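LbaCas13a H328A (C2c2) (Lachnospiraceae bacterium NK4A179, PDB 5WLH) binds precursor CRISPR RNA and, as a Cas13a enzyme, probably matures it and cleaves single-stranded RNA once a complementary target has paired with the guide. Local coordinates at residues A[35-40]-A[47-52]; A[197-202]-A[220-225]; A[579-584]-A[618-623]; A[1363-1366]-A[1371-1374]. All coordinates share one frame; numbering follows the deposited sequence.

Contact 2 is the buried one of the four, an apolar crossing of two helices close to the bound RNA; contacts 1, 3 and 4 are only partly buried. Contact 1 fixes a strand to the segment leading into a helix, and hydrogen bonds between the segments are found in it alone; contact 3 lays a ring on a helix turn, and contact 4 joins a methyl pair and two like charges. The second segments of contacts 1, 3 and 4 each hold an N-cap: N50, N620 and N1374. The two farthest apart are contacts 2 and 3, whose centres lie 84 Å from each other on opposite sides of the chain's centre. No two contacts share a helix or strand.

Contact 1 of 4, residues A[35-40]-A[47-52]; sequences GILYND and SRKNDE
Y38 of strand 33-39 pairs with R48, their CA atoms 4.2 Å apart, and backbone bonds on both sides clamp the pair. K49 N donates to L37 O at 2.8 Å and 170°, almost straight; N39 N donates to S47 O at 3.0 Å, approaching from above the carbonyl plane. The tight part is at S47, which is buried: its OG reaches N39 O at 2.9 Å and also sits at the edge of the Y38 ring, near its plane. S47 O is further touched by Y38 CA at 3.2 Å, a CA-H...O contact.

The side with more solvent access is made of longer, polar chains. K49 lays its CD against L37 CB, then bends at its last torsion (chi4 -62°), which brings NZ to N39 OD1 in the carbonyl plane, on a lone pair. The 2.5 Å between NZ and OD1 is too short to take literally, and the exact placing of the two ends is doubtful. Cutting K49 back to an alanine is likely to uncover L37 CB and leave the N39 amide without its ammonium partner. I36 CG2 lies over one face of the R48 guanidinium, which E34 holds by a salt bridge. A water bridges L37 N and K49 O.

Strand 33-39 pairs antiparallel with strand 22-28 in a two-stranded sheet. The segment leading into helix 51-64, which N50 caps, meets it by a single antiparallel beta bridge, with Y38 and R48 as its non-hydrogen-bonded pair.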
loop_
_atom_site.group_PDB
_atom_site.type_symbol
_atom_site.label_atom_id
_atom_site.label_comp_id
_atom_site.label_asym_id
_atom_site.label_seq_id
_atom_site.Cartn_x
_atom_site.Cartn_y
_atom_site.Cartn_z
ATOM N N GLY A 35 -14.241 -23.283 -2.880
ATOM C CA GLY A 35 -14.397 -21.936 -3.396
ATOM C C GLY A 35 -15.863 -21.691 -3.695
ATOM O O GLY A 35 -16.508 -22.491 -4.379
ATOM N N ILE A 36 -16.400 -20.596 -3.164
ATOM C CA ILE A 36 -17.800 -20.252 -3.368
ATOM C C ILE A 36 -17.910 -18.941 -4.117
ATOM O O ILE A 36 -17.024 -18.081 -4.067
ATOM C CB ILE A 36 -18.586 -20.158 -2.040
ATOM C CG1 ILE A 36 -18.011 -19.042 -1.151
ATOM C CG2 ILE A 36 -18.599 -21.486 -1.372
ATOM C CD1 ILE A 36 -19.003 -18.509 -0.102
ATOM N N LEU A 37 -19.024 -18.799 -4.830
ATOM C CA LEU A 37 -19.474 -17.529 -5.368
ATOM C C LEU A 37 -20.613 -17.023 -4.508
ATOM O O LEU A 37 -21.495 -17.794 -4.115
ATOM C CB LEU A 37 -19.979 -17.667 -6.811
ATOM C CG LEU A 37 -18.999 -17.823 -7.958
ATOM C CD1 LEU A 37 -19.788 -17.696 -9.272
ATOM C CD2 LEU A 37 -17.956 -16.732 -7.863
ATOM N N TYR A 38 -20.600 -15.735 -4.215
ATOM C CA TYR A 38 -21.699 -15.159 -3.462
ATOM C C TYR A 38 -22.008 -13.754 -3.929
ATOM O O TYR A 38 -21.123 -12.989 -4.326
ATOM C CB TYR A 38 -21.433 -15.165 -1.955
ATOM C CG TYR A 38 -20.273 -14.312 -1.451
ATOM C CD1 TYR A 38 -18.966 -14.745 -1.561
ATOM C CD2 TYR A 38 -20.518 -13.106 -0.792
ATOM C CE1 TYR A 38 -17.910 -13.978 -1.049
ATOM C CE2 TYR A 38 -19.482 -12.344 -0.270
ATOM C CZ TYR A 38 -18.181 -12.785 -0.410
ATOM O OH TYR A 38 -17.147 -12.025 0.104
ATOM N N ASN A 39 -23.291 -13.435 -3.881
ATOM C CA ASN A 39 -23.778 -12.116 -4.244
ATOM C C ASN A 39 -23.646 -11.172 -3.065
ATOM O O ASN A 39 -23.902 -11.548 -1.918
ATOM C CB ASN A 39 -25.231 -12.212 -4.704
ATOM C CG ASN A 39 -25.442 -13.354 -5.688
ATOM O OD1 ASN A 39 -24.992 -13.281 -6.837
ATOM N ND2 ASN A 39 -26.100 -14.430 -5.235
ATOM N N ASP A 40 -23.218 -9.943 -3.347
ATOM C CA ASP A 40 -22.911 -9.004 -2.285
ATOM C C ASP A 40 -23.346 -7.603 -2.691
ATOM O O ASP A 40 -23.008 -7.161 -3.797
ATOM C CB ASP A 40 -21.414 -9.031 -1.993
ATOM C CG ASP A 40 -21.050 -8.220 -0.767
ATOM O OD1 ASP A 40 -21.646 -8.468 0.299
ATOM O OD2 ASP A 40 -20.173 -7.332 -0.869
ATOM N N SER A 47 -27.307 -15.317 -0.516
ATOM C CA SER A 47 -25.998 -14.835 -0.951
ATOM C C SER A 47 -25.175 -15.934 -1.606
ATOM O O SER A 47 -24.787 -15.826 -2.777
ATOM C CB SER A 47 -25.229 -14.252 0.240
ATOM O OG SER A 47 -23.944 -13.822 -0.175
ATOM N N ARG A 48 -24.863 -16.978 -0.851
ATOM C CA ARG A 48 -23.970 -18.017 -1.333
ATOM C C ARG A 48 -24.651 -18.857 -2.403
ATOM O O ARG A 48 -25.769 -19.335 -2.201
ATOM C CB ARG A 48 -23.539 -18.897 -0.168
ATOM C CG ARG A 48 -22.808 -20.129 -0.571
ATOM C CD ARG A 48 -22.257 -20.852 0.653
ATOM N NE ARG A 48 -21.706 -22.148 0.300
ATOM C CZ ARG A 48 -21.022 -22.930 1.135
ATOM N NH1 ARG A 48 -20.559 -24.095 0.708
ATOM N NH2 ARG A 48 -20.793 -22.547 2.380
ATOM N N LYS A 49 -23.970 -19.054 -3.541
ATOM C CA LYS A 49 -24.536 -19.848 -4.631
ATOM C C LYS A 49 -24.280 -21.337 -4.420
ATOM O O LYS A 49 -23.149 -21.748 -4.156
ATOM C CB LYS A 49 -23.944 -19.406 -5.971
ATOM C CG LYS A 49 -24.206 -17.968 -6.281
ATOM C CD LYS A 49 -23.635 -17.581 -7.654
ATOM C CE LYS A 49 -23.704 -16.083 -7.830
ATOM N NZ LYS A 49 -25.118 -15.592 -7.802
ATOM N N ASN A 50 -25.338 -22.149 -4.545
ATOM C CA ASN A 50 -25.173 -23.595 -4.511
ATOM C C ASN A 50 -24.529 -24.045 -5.819
ATOM O O ASN A 50 -24.318 -23.247 -6.728
ATOM C CB ASN A 50 -26.516 -24.292 -4.257
ATOM C CG ASN A 50 -27.585 -23.934 -5.289
ATOM O OD1 ASN A 50 -27.340 -23.978 -6.496
ATOM N ND2 ASN A 50 -28.789 -23.598 -4.814
ATOM N N ASP A 51 -24.218 -25.342 -5.922
ATOM C CA ASP A 51 -23.417 -25.817 -7.051
ATOM C C ASP A 51 -24.099 -25.514 -8.375
ATOM O O ASP A 51 -23.469 -25.003 -9.312
ATOM C CB ASP A 51 -23.155 -27.316 -6.926
ATOM C CG ASP A 51 -22.156 -27.640 -5.842
ATOM O OD1 ASP A 51 -21.238 -26.826 -5.612
ATOM O OD2 ASP A 51 -22.292 -28.707 -5.210
ATOM N N GLU A 52 -25.394 -25.826 -8.469
ATOM C CA GLU A 52 -26.123 -25.602 -9.712
ATOM C C GLU A 52 -26.182 -24.122 -10.057
ATOM O O GLU A 52 -25.970 -23.741 -11.218
ATOM C CB GLU A 52 -27.531 -26.199 -9.608
ATOM C CG GLU A 52 -28.619 -25.415 -10.327
ATOM C CD GLU A 52 -28.721 -25.755 -11.810
ATOM O OE1 GLU A 52 -29.744 -25.395 -12.432
ATOM O OE2 GLU A 52 -27.782 -26.380 -12.353
HETATM O O HOH W 1 -20.666 -21.003 -5.058
#

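Contact 2 of 4, residues A[197-202]-A[220-225]; sequences RGLKKL and RDFIDY
F222 of helix 218-230 rests on G198, L199 and L202 of helix 193-206 in a buried, apolar helix-helix crossing within an alpha-helical part of the protein beside the bound RNA. The short axes pass 7.9 Å apart at 97°, nearly perpendicular, and the glycine is what lets them come so close: a CB on G198 would point at the other helix and clash with F222 CB. As it is, F222 CB lies against the bare backbone at G198 C, and a wider pi-type turn at 220-223 forms this part of the second helix.

CG anti to the backbone N (chi1 179°) carries the F222 ring over L199. L199 covers one face: its CB makes a CH-pi contact 4.0 Å from the ring centroid, and its CD1 reaches F222 CZ. The charged side chains find partners outside the apolar contact: D221, buried, in a salt bridge with R194, and R220 in one with D224 of its own helix. One turn beyond L199, L202 also packs on I162 and I165 of helix 158-166, and its CD2 comes obliquely upon the ring, 3.6 Å from F222 CE2.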
loop_
_atom_site.group_PDB
_atom_site.type_symbol
_atom_site.label_atom_id
_atom_site.label_comp_id
_atom_site.label_asym_id
_atom_site.label_seq_id
_atom_site.Cartn_x
_atom_site.Cartn_y
_atom_site.Cartn_z
ATOM N N ARG A 197 -1.875 -16.926 -37.234
ATOM C CA ARG A 197 -1.389 -17.336 -38.547
ATOM C C ARG A 197 -2.532 -17.827 -39.425
ATOM O O ARG A 197 -2.545 -17.564 -40.631
ATOM C CB ARG A 197 -0.320 -18.413 -38.402
ATOM C CG ARG A 197 0.997 -17.876 -37.856
ATOM C CD ARG A 197 1.887 -19.013 -37.378
ATOM N NE ARG A 197 2.417 -19.794 -38.494
ATOM C CZ ARG A 197 2.982 -20.994 -38.376
ATOM N NH1 ARG A 197 3.102 -21.573 -37.183
ATOM N NH2 ARG A 197 3.429 -21.618 -39.452
ATOM N N GLY A 198 -3.494 -18.546 -38.841
ATOM C CA GLY A 198 -4.664 -18.948 -39.604
ATOM C C GLY A 198 -5.452 -17.753 -40.104
ATOM O O GLY A 198 -5.903 -17.720 -41.257
ATOM N N LEU A 199 -5.604 -16.740 -39.253
ATOM C CA LEU A 199 -6.339 -15.551 -39.664
ATOM C C LEU A 199 -5.602 -14.803 -40.763
ATOM O O LEU A 199 -6.212 -14.369 -41.746
ATOM C CB LEU A 199 -6.558 -14.644 -38.456
ATOM C CG LEU A 199 -7.209 -13.299 -38.739
ATOM C CD1 LEU A 199 -8.502 -13.491 -39.539
ATOM C CD2 LEU A 199 -7.486 -12.630 -37.404
ATOM N N LYS A 200 -4.289 -14.637 -40.610
ATOM C CA LYS A 200 -3.522 -13.963 -41.648
ATOM C C LYS A 200 -3.659 -14.679 -42.988
ATOM O O LYS A 200 -3.862 -14.041 -44.025
ATOM C CB LYS A 200 -2.056 -13.869 -41.251
ATOM C CG LYS A 200 -1.197 -13.391 -42.413
ATOM C CD LYS A 200 -0.005 -12.603 -41.962
ATOM C CE LYS A 200 0.633 -11.906 -43.158
ATOM N NZ LYS A 200 1.924 -11.301 -42.765
ATOM N N LYS A 201 -3.556 -16.005 -42.977
ATOM C CA LYS A 201 -3.679 -16.782 -44.206
ATOM C C LYS A 201 -5.049 -16.586 -44.834
ATOM O O LYS A 201 -5.170 -16.403 -46.052
ATOM C CB LYS A 201 -3.439 -18.259 -43.897
ATOM C CG LYS A 201 -3.564 -19.224 -45.066
ATOM C CD LYS A 201 -2.778 -20.511 -44.742
ATOM C CE LYS A 201 -2.898 -21.560 -45.850
ATOM N NZ LYS A 201 -2.273 -22.866 -45.440
ATOM N N LEU A 202 -6.088 -16.601 -44.001
ATOM C CA LEU A 202 -7.442 -16.351 -44.472
ATOM C C LEU A 202 -7.571 -14.960 -45.082
ATOM O O LEU A 202 -8.171 -14.800 -46.152
ATOM C CB LEU A 202 -8.413 -16.517 -43.308
ATOM C CG LEU A 202 -9.837 -16.013 -43.483
ATOM C CD1 LEU A 202 -10.533 -16.885 -44.459
ATOM C CD2 LEU A 202 -10.559 -16.048 -42.141
ATOM N N ARG A 220 -8.925 -25.474 -39.385
ATOM C CA ARG A 220 -8.691 -26.033 -38.057
ATOM C C ARG A 220 -8.053 -25.016 -37.116
ATOM O O ARG A 220 -8.412 -24.946 -35.935
ATOM C CB ARG A 220 -7.811 -27.280 -38.162
ATOM C CG ARG A 220 -7.758 -28.105 -36.892
ATOM C CD ARG A 220 -8.974 -29.019 -36.756
ATOM N NE ARG A 220 -9.028 -29.605 -35.425
ATOM C CZ ARG A 220 -9.941 -29.307 -34.503
ATOM N NH1 ARG A 220 -10.898 -28.423 -34.768
ATOM N NH2 ARG A 220 -9.896 -29.896 -33.313
ATOM N N ASP A 221 -7.117 -24.221 -37.618
ATOM C CA ASP A 221 -6.330 -23.343 -36.762
ATOM C C ASP A 221 -7.012 -22.015 -36.485
ATOM O O ASP A 221 -6.787 -21.431 -35.415
ATOM C CB ASP A 221 -4.957 -23.092 -37.386
ATOM C CG ASP A 221 -4.037 -24.297 -37.251
ATOM O OD1 ASP A 221 -3.938 -24.834 -36.131
ATOM O OD2 ASP A 221 -3.430 -24.712 -38.257
ATOM N N PHE A 222 -7.846 -21.521 -37.402
ATOM C CA PHE A 222 -8.570 -20.284 -37.149
ATOM C C PHE A 222 -10.067 -20.521 -36.978
ATOM O O PHE A 222 -10.609 -20.282 -35.894
ATOM C CB PHE A 222 -8.339 -19.245 -38.252
ATOM C CG PHE A 222 -9.105 -17.971 -38.019
ATOM C CD1 PHE A 222 -8.792 -17.158 -36.937
ATOM C CD2 PHE A 222 -10.155 -17.606 -38.847
ATOM C CE1 PHE A 222 -9.502 -15.981 -36.700
ATOM C CE2 PHE A 222 -10.868 -16.446 -38.603
ATOM C CZ PHE A 222 -10.536 -15.632 -37.532
ATOM N N ILE A 223 -10.751 -20.997 -38.020
ATOM C CA ILE A 223 -12.214 -20.974 -38.001
ATOM C C ILE A 223 -12.746 -21.830 -36.864
ATOM O O ILE A 223 -13.603 -21.392 -36.084
ATOM C CB ILE A 223 -12.780 -21.441 -39.351
ATOM C CG1 ILE A 223 -12.371 -20.473 -40.457
ATOM C CG2 ILE A 223 -14.291 -21.558 -39.245
ATOM C CD1 ILE A 223 -12.884 -20.885 -41.847
ATOM N N ASP A 224 -12.256 -23.069 -36.765
ATOM C CA ASP A 224 -12.719 -23.966 -35.716
ATOM C C ASP A 224 -12.440 -23.381 -34.345
ATOM O O ASP A 224 -13.249 -23.529 -33.427
ATOM C CB ASP A 224 -12.051 -25.335 -35.841
ATOM C CG ASP A 224 -12.604 -26.169 -36.993
ATOM O OD1 ASP A 224 -13.607 -25.778 -37.635
ATOM O OD2 ASP A 224 -12.001 -27.222 -37.262
ATOM N N TYR A 225 -11.291 -22.723 -34.189
ATOM C CA TYR A 225 -10.980 -22.095 -32.913
ATOM C C TYR A 225 -11.941 -20.956 -32.613
ATOM O O TYR A 225 -12.401 -20.814 -31.475
ATOM C CB TYR A 225 -9.536 -21.588 -32.889
ATOM C CG TYR A 225 -9.123 -21.228 -31.484
ATOM C CD1 TYR A 225 -8.605 -22.189 -30.635
ATOM C CD2 TYR A 225 -9.305 -19.938 -30.993
ATOM C CE1 TYR A 225 -8.264 -21.880 -29.332
ATOM C CE2 TYR A 225 -8.957 -19.615 -29.691
ATOM C CZ TYR A 225 -8.436 -20.595 -28.869
ATOM O OH TYR A 225 -8.084 -20.295 -27.575
#

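Contact 3 of 4, residues A[579-584]-A[618-623]; sequences DKYLAG and KWNKEL
Y581 lies across the first turn of helix 621-632, where N620 is the N-cap and L623 the first buried side chain. Between the two segments the chain carries an R-X4-H sequence of the kind that marks HEPN nuclease domains, so the contact probably belongs to a HEPN domain; its nearest atom is about 23 Å from the bound RNA. N620 OD1 accepts from L623 N at 2.9 Å and 154°, the donor standing well above the carbonyl plane; this capping bond fixes the amide beside Y581.

One face of the Y581 ring receives L623 CA, 4.2 Å from the centroid, as a CH-pi contact, while the aliphatic CG of K580 sits over the centre of the opposite face. Y581 CB meets L623 CB at 3.8 Å, and L623 CD1 lies beside Y581 CB and CD2. Farther along the ring, CE1 approaches E622 CB and the E622 carbonyl. L623 in turn packs on F591 of helix 588-602. With an alanine here instead of Y581, the turn at L623 is likely to lose the ring that covers it, and K580 CG the face it packs on.

This contact therefore depends on the fit of the Y581 ring to the L623 turn, N620 ND2 lying 3.1 Å from Y581 O but at a poor angle for a bond.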
loop_
_atom_site.group_PDB
_atom_site.type_symbol
_atom_site.label_atom_id
_atom_site.label_comp_id
_atom_site.label_asym_id
_atom_site.label_seq_id
_atom_site.Cartn_x
_atom_site.Cartn_y
_atom_site.Cartn_z
ATOM N N ASP A 579 4.800 18.422 40.399
ATOM C CA ASP A 579 5.572 17.920 41.524
ATOM C C ASP A 579 4.818 16.862 42.310
ATOM O O ASP A 579 5.455 16.039 42.972
ATOM C CB ASP A 579 5.988 19.081 42.422
ATOM C CG ASP A 579 7.154 19.861 41.844
ATOM O OD1 ASP A 579 7.946 19.264 41.079
ATOM O OD2 ASP A 579 7.271 21.068 42.140
ATOM N N LYS A 580 3.485 16.851 42.237
ATOM C CA LYS A 580 2.736 15.745 42.816
ATOM C C LYS A 580 3.134 14.425 42.172
ATOM O O LYS A 580 3.184 13.391 42.848
ATOM C CB LYS A 580 1.231 15.986 42.673
ATOM C CG LYS A 580 0.391 14.752 42.948
ATOM C CD LYS A 580 -1.107 15.001 42.870
ATOM C CE LYS A 580 -1.866 13.720 43.255
ATOM N NZ LYS A 580 -3.295 13.949 43.640
ATOM N N TYR A 581 3.460 14.445 40.880
ATOM C CA TYR A 581 3.806 13.233 40.149
ATOM C C TYR A 581 5.301 12.990 40.050
ATOM O O TYR A 581 5.724 11.834 39.970
ATOM C CB TYR A 581 3.194 13.284 38.743
ATOM C CG TYR A 581 1.717 13.553 38.786
ATOM C CD1 TYR A 581 0.819 12.546 39.113
ATOM C CD2 TYR A 581 1.218 14.819 38.531
ATOM C CE1 TYR A 581 -0.544 12.798 39.173
ATOM C CE2 TYR A 581 -0.133 15.078 38.587
ATOM C CZ TYR A 581 -1.009 14.066 38.910
ATOM O OH TYR A 581 -2.349 14.340 38.960
ATOM N N LEU A 582 6.112 14.038 40.049
ATOM C CA LEU A 582 7.564 13.895 40.074
ATOM C C LEU A 582 8.087 14.137 41.489
ATOM O O LEU A 582 8.894 15.030 41.753
ATOM C CB LEU A 582 8.203 14.840 39.064
ATOM C CG LEU A 582 7.630 14.613 37.662
ATOM C CD1 LEU A 582 7.714 15.869 36.817
ATOM C CD2 LEU A 582 8.360 13.454 37.003
ATOM N N ALA A 583 7.587 13.313 42.406
ATOM C CA ALA A 583 7.954 13.364 43.812
ATOM C C ALA A 583 9.144 12.445 44.081
ATOM O O ALA A 583 9.547 11.638 43.240
ATOM C CB ALA A 583 6.764 12.980 44.690
ATOM N N GLY A 584 9.705 12.571 45.283
ATOM C CA GLY A 584 10.969 11.911 45.538
ATOM C C GLY A 584 12.067 12.560 44.712
ATOM O O GLY A 584 12.027 13.753 44.395
ATOM N N LYS A 618 4.674 0.421 33.003
ATOM C CA LYS A 618 5.670 0.681 34.039
ATOM C C LYS A 618 5.826 2.160 34.355
ATOM O O LYS A 618 6.359 2.500 35.419
ATOM C CB LYS A 618 7.035 0.129 33.617
ATOM C CG LYS A 618 7.799 1.056 32.669
ATOM C CD LYS A 618 8.974 0.357 31.995
ATOM C CE LYS A 618 10.154 0.200 32.939
ATOM N NZ LYS A 618 11.115 1.336 32.844
ATOM N N TRP A 619 5.398 3.040 33.452
ATOM C CA TRP A 619 5.545 4.473 33.645
ATOM C C TRP A 619 4.575 4.964 34.714
ATOM O O TRP A 619 3.788 4.207 35.292
ATOM C CB TRP A 619 5.296 5.218 32.333
ATOM C CG TRP A 619 3.942 4.932 31.756
ATOM C CD1 TRP A 619 2.782 5.616 31.996
ATOM C CD2 TRP A 619 3.605 3.883 30.842
ATOM N NE1 TRP A 619 1.740 5.047 31.296
ATOM C CE2 TRP A 619 2.220 3.980 30.584
ATOM C CE3 TRP A 619 4.339 2.866 30.216
ATOM C CZ2 TRP A 619 1.556 3.112 29.713
ATOM C CZ3 TRP A 619 3.672 1.999 29.358
ATOM C CH2 TRP A 619 2.295 2.128 29.117
ATOM N N ASN A 620 4.617 6.267 34.947
ATOM C CA ASN A 620 3.724 6.920 35.895
ATOM C C ASN A 620 2.362 7.078 35.233
ATOM O O ASN A 620 2.075 8.086 34.587
ATOM C CB ASN A 620 4.299 8.261 36.321
ATOM C CG ASN A 620 3.567 8.850 37.491
ATOM O OD1 ASN A 620 2.380 8.587 37.680
ATOM N ND2 ASN A 620 4.268 9.656 38.288
ATOM N N LYS A 621 1.508 6.065 35.397
ATOM C CA LYS A 621 0.198 6.104 34.754
ATOM C C LYS A 621 -0.645 7.240 35.294
ATOM O O LYS A 621 -1.455 7.813 34.561
ATOM C CB LYS A 621 -0.544 4.779 34.949
ATOM C CG LYS A 621 0.195 3.550 34.441
ATOM C CD LYS A 621 -0.638 2.298 34.713
ATOM C CE LYS A 621 -1.384 2.407 36.046
ATOM N NZ LYS A 621 -1.313 1.148 36.836
ATOM N N GLU A 622 -0.477 7.579 36.573
ATOM C CA GLU A 622 -1.243 8.688 37.124
ATOM C C GLU A 622 -0.858 9.997 36.452
ATOM O O GLU A 622 -1.719 10.837 36.176
ATOM C CB GLU A 622 -1.034 8.769 38.640
ATOM C CG GLU A 622 -1.675 7.603 39.397
ATOM C CD GLU A 622 -0.884 6.302 39.286
ATOM O OE1 GLU A 622 0.366 6.349 39.239
ATOM O OE2 GLU A 622 -1.518 5.228 39.242
ATOM N N LEU A 623 0.433 10.183 36.175
ATOM C CA LEU A 623 0.869 11.403 35.504
ATOM C C LEU A 623 0.277 11.496 34.100
ATOM O O LEU A 623 -0.356 12.498 33.747
ATOM C CB LEU A 623 2.394 11.454 35.462
ATOM C CG LEU A 623 3.040 12.514 34.561
ATOM C CD1 LEU A 623 2.615 13.937 34.928
ATOM C CD2 LEU A 623 4.554 12.356 34.588
#

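Contact 4 of 4, residues A[1363-1366]-A[1371-1374]; sequences IIRL and EKVN
I1364 and R1365 on helix 1357-1368 face K1372 and V1373 of the following loop in a helix-loop-helix turn, in which N1374 caps the next helix, 1375-1378. I1364 comes first. Its CG2, set anti to the backbone N, meets V1373 CG2 at 3.5 Å, methyl against methyl, while the two side chains slant across each other. M1378 of the short helix touches both I1364 and V1373, so the apolar pair extends into the packing between the two helices.

R1365 follows, its guanidinium turned to D1058, which it meets through NH2 in a salt bridge that probably balances its charge. K1372 starts out away from the helix, then bends at chi2 (-81°) and brings its ammonium back to the edge of the R1365 guanidinium, near its plane. The like charges stay 4.3 Å apart from R1365 NH1 to K1372 NZ, a pairing that would be expected to cost energy, although D1058 and the exposure of K1372 probably soften it. The closest approach is instead to the aliphatic part of the arginine: K1372 NZ lies 3.1 Å from R1365 CD, doubtfully close, which suggests that the exposed lysine end is imperfectly placed.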
loop_
_atom_site.group_PDB
_atom_site.type_symbol
_atom_site.label_atom_id
_atom_site.label_comp_id
_atom_site.label_asym_id
_atom_site.label_seq_id
_atom_site.Cartn_x
_atom_site.Cartn_y
_atom_site.Cartn_z
ATOM N N ILE A 1363 11.447 19.076 -5.103
ATOM C CA ILE A 1363 11.195 17.637 -5.130
ATOM C C ILE A 1363 12.429 16.893 -5.612
ATOM O O ILE A 1363 12.812 15.872 -5.043
ATOM C CB ILE A 1363 9.974 17.326 -6.010
ATOM C CG1 ILE A 1363 8.708 17.994 -5.443
ATOM C CG2 ILE A 1363 9.801 15.825 -6.157
ATOM C CD1 ILE A 1363 8.405 17.605 -3.977
ATOM N N ILE A 1364 13.078 17.388 -6.674
ATOM C CA ILE A 1364 14.305 16.742 -7.132
ATOM C C ILE A 1364 15.386 16.805 -6.058
ATOM O O ILE A 1364 16.092 15.822 -5.812
ATOM C CB ILE A 1364 14.769 17.374 -8.460
ATOM C CG1 ILE A 1364 13.871 16.893 -9.597
ATOM C CG2 ILE A 1364 16.224 17.037 -8.729
ATOM C CD1 ILE A 1364 13.974 17.781 -10.878
ATOM N N ARG A 1365 15.526 17.949 -5.388
ATOM C CA ARG A 1365 16.523 18.039 -4.328
ATOM C C ARG A 1365 16.188 17.086 -3.187
ATOM O O ARG A 1365 17.074 16.461 -2.595
ATOM C CB ARG A 1365 16.601 19.466 -3.810
ATOM C CG ARG A 1365 17.084 20.476 -4.852
ATOM C CD ARG A 1365 17.868 21.537 -4.119
ATOM N NE ARG A 1365 17.123 22.771 -3.983
ATOM C CZ ARG A 1365 17.451 23.758 -3.155
ATOM N NH1 ARG A 1365 18.509 23.662 -2.353
ATOM N NH2 ARG A 1365 16.704 24.849 -3.131
ATOM N N LEU A 1366 14.909 16.994 -2.856
ATOM C CA LEU A 1366 14.466 16.044 -1.846
ATOM C C LEU A 1366 14.882 14.628 -2.210
ATOM O O LEU A 1366 15.350 13.862 -1.356
ATOM C CB LEU A 1366 12.947 16.164 -1.710
ATOM C CG LEU A 1366 12.114 15.173 -0.917
ATOM C CD1 LEU A 1366 10.873 15.904 -0.414
ATOM C CD2 LEU A 1366 11.730 14.015 -1.806
ATOM N N GLU A 1371 23.302 14.274 -3.582
ATOM C CA GLU A 1371 23.653 14.359 -4.993
ATOM C C GLU A 1371 22.996 15.587 -5.608
ATOM O O GLU A 1371 21.896 15.992 -5.216
ATOM C CB GLU A 1371 23.236 13.081 -5.728
ATOM C CG GLU A 1371 23.459 13.075 -7.248
ATOM C CD GLU A 1371 23.046 11.754 -7.923
ATOM O OE1 GLU A 1371 23.284 11.603 -9.144
ATOM O OE2 GLU A 1371 22.475 10.868 -7.245
ATOM N N LYS A 1372 23.700 16.216 -6.537
ATOM C CA LYS A 1372 23.174 17.355 -7.269
ATOM C C LYS A 1372 23.030 16.997 -8.733
ATOM O O LYS A 1372 23.856 16.268 -9.288
ATOM C CB LYS A 1372 24.069 18.586 -7.105
ATOM C CG LYS A 1372 23.977 19.082 -5.693
ATOM C CD LYS A 1372 22.694 19.915 -5.573
ATOM C CE LYS A 1372 22.263 20.130 -4.135
ATOM N NZ LYS A 1372 20.776 20.361 -3.997
ATOM N N VAL A 1373 21.956 17.481 -9.347
ATOM C CA VAL A 1373 21.666 17.128 -10.725
ATOM C C VAL A 1373 21.313 18.396 -11.483
ATOM O O VAL A 1373 20.956 19.425 -10.902
ATOM C CB VAL A 1373 20.529 16.085 -10.867
ATOM C CG1 VAL A 1373 20.721 14.950 -9.888
ATOM C CG2 VAL A 1373 19.168 16.736 -10.674
ATOM N N ASN A 1374 21.429 18.308 -12.803
ATOM C CA ASN A 1374 21.078 19.421 -13.679
ATOM C C ASN A 1374 19.559 19.481 -13.754
ATOM O O ASN A 1374 18.932 18.780 -14.551
ATOM C CB ASN A 1374 21.709 19.235 -15.054
ATOM C CG ASN A 1374 21.476 20.422 -15.974
ATOM O OD1 ASN A 1374 20.471 21.125 -15.865
ATOM N ND2 ASN A 1374 22.411 20.649 -16.893
#